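BH2358 protein (Bacillus halodurans C-125, PDB 2RBD) is of unknown function but is probably a spore coat protein, built as a four-helix bundle of the ferritin clan and assembled from four chains. Local coordinates at residues S104-S108 against M148-N152. Residues are numbered along the deposited sequence; the frame is centred on the assembly and turned at random.
Sequences SATIS and MLKLN
In the antiparallel pair formed by helices 100-124 and 128-155 of the four-helix bundle, S104 and S108, one turn apart, meet the two ends of a single amide, that of N152. S104 OG donates to N152 OD1 at 2.6 Å, tilted 24° from the carbonyl plane; with OG anti to the backbone N (chi1 -166°), the hydroxyl reaches across to the other helix. On the nitrogen side, N152 ND2 gives a bent bond of 3.1 Å to S108 OG, which lies almost in the amide plane. S108 OG passes its own hydrogen back to S104 O at 2.9 Å, from above the carbonyl plane. That oxygen also takes the helical bond from S108 N, giving it two donors. The two bonds to the amide oppose rotation of the N152 head group. Beside this polar chain, selenomethionine M148 bends at chi2 and chi3 and brings CE to 3.2 Å from S104 OG and 4.0 Å from I107 CG2, crossing I107 at about a right angle. W157 packs on S104 and N152, while I52 and Y36 of the other two helices touch I107. A largely buried Ser-Asn-Ser hydrogen-bond network joins neighbouring antiparallel helices within a ferritin-like bundle.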
loop_
_atom_site.group_PDB
_atom_site.type_symbol
_atom_site.label_atom_id
_atom_site.label_comp_id
_atom_site.label_asym_id
_atom_site.label_seq_id
_atom_site.Cartn_x
_atom_site.Cartn_y
_atom_site.Cartn_z
ATOM N N SER A 104 16.202 -0.684 -16.338
ATOM C CA SER A 104 14.935 -1.366 -16.599
ATOM C C SER A 104 14.241 -1.784 -15.321
ATOM O O SER A 104 13.025 -1.594 -15.183
ATOM C CB SER A 104 15.151 -2.574 -17.510
ATOM O OG SER A 104 13.906 -3.024 -18.021
ATOM N N ALA A 105 14.990 -2.355 -14.384
ATOM C CA ALA A 105 14.459 -2.746 -13.068
ATOM C C ALA A 105 13.828 -1.579 -12.344
ATOM O O ALA A 105 12.736 -1.709 -11.810
ATOM C CB ALA A 105 15.554 -3.331 -12.219
ATOM N N THR A 106 14.521 -0.450 -12.336
ATOM C CA THR A 106 14.028 0.743 -11.708
ATOM C C THR A 106 12.721 1.221 -12.284
ATOM O O THR A 106 11.743 1.488 -11.555
ATOM C CB THR A 106 15.077 1.858 -11.819
ATOM O OG1 THR A 106 16.255 1.417 -11.149
ATOM C CG2 THR A 106 14.583 3.164 -11.192
ATOM N N ILE A 107 12.675 1.317 -13.601
ATOM C CA ILE A 107 11.477 1.760 -14.256
ATOM C C ILE A 107 10.318 0.773 -13.998
ATOM O O ILE A 107 9.191 1.157 -13.746
ATOM C CB ILE A 107 11.722 1.941 -15.761
ATOM C CG1 ILE A 107 12.740 3.056 -15.956
ATOM C CG2 ILE A 107 10.362 2.203 -16.483
ATOM C CD1 ILE A 107 13.126 3.285 -17.382
ATOM N N SER A 108 10.607 -0.518 -14.046
ATOM C CA SER A 108 9.571 -1.528 -13.760
ATOM C C SER A 108 8.992 -1.382 -12.346
ATOM O O SER A 108 7.766 -1.450 -12.139
ATOM C CB SER A 108 10.129 -2.931 -13.951
ATOM O OG SER A 108 10.562 -3.087 -15.304
HETATM N N MSE A 148 7.160 -3.433 -20.360
HETATM C CA MSE A 148 8.385 -3.582 -19.583
HETATM C C MSE A 148 8.692 -5.020 -19.233
HETATM O O MSE A 148 9.806 -5.433 -19.338
HETATM C CB MSE A 148 8.315 -2.702 -18.311
HETATM C CG MSE A 148 8.306 -1.205 -18.573
HETATM SE SE MSE A 148 9.849 -0.514 -19.545
HETATM C CE MSE A 148 11.290 -1.208 -18.440
ATOM N N LEU A 149 7.690 -5.788 -18.822
ATOM C CA LEU A 149 7.903 -7.183 -18.511
ATOM C C LEU A 149 8.386 -7.929 -19.754
ATOM O O LEU A 149 9.319 -8.724 -19.659
ATOM C CB LEU A 149 6.615 -7.798 -17.992
ATOM C CG LEU A 149 6.640 -9.279 -17.593
ATOM C CD1 LEU A 149 7.737 -9.488 -16.535
ATOM C CD2 LEU A 149 5.249 -9.719 -17.111
ATOM N N LYS A 150 7.762 -7.671 -20.901
ATOM C CA LYS A 150 8.178 -8.311 -22.173
ATOM C C LYS A 150 9.646 -7.994 -22.503
ATOM O O LYS A 150 10.432 -8.887 -22.857
ATOM C CB LYS A 150 7.275 -7.871 -23.308
ATOM C CG LYS A 150 5.965 -8.637 -23.355
ATOM C CD LYS A 150 4.985 -8.030 -24.325
ATOM C CE LYS A 150 3.616 -8.714 -24.232
ATOM N NZ LYS A 150 2.687 -8.078 -25.214
ATOM N N LEU A 151 10.025 -6.731 -22.342
ATOM C CA LEU A 151 11.416 -6.293 -22.524
ATOM C C LEU A 151 12.363 -7.060 -21.639
ATOM O O LEU A 151 13.360 -7.595 -22.110
ATOM C CB LEU A 151 11.557 -4.798 -22.277
ATOM C CG LEU A 151 12.951 -4.162 -22.399
ATOM C CD1 LEU A 151 13.285 -3.995 -23.854
ATOM C CD2 LEU A 151 13.062 -2.806 -21.652
ATOM N N ASN A 152 12.074 -7.103 -20.336
ATOM C CA ASN A 152 12.938 -7.757 -19.387
ATOM C C ASN A 152 13.087 -9.242 -19.701
ATOM O O ASN A 152 14.180 -9.818 -19.575
ATOM C CB ASN A 152 12.421 -7.539 -17.972
ATOM C CG ASN A 152 12.678 -6.132 -17.474
ATOM O OD1 ASN A 152 13.705 -5.558 -17.769
ATOM N ND2 ASN A 152 11.726 -5.571 -16.719
#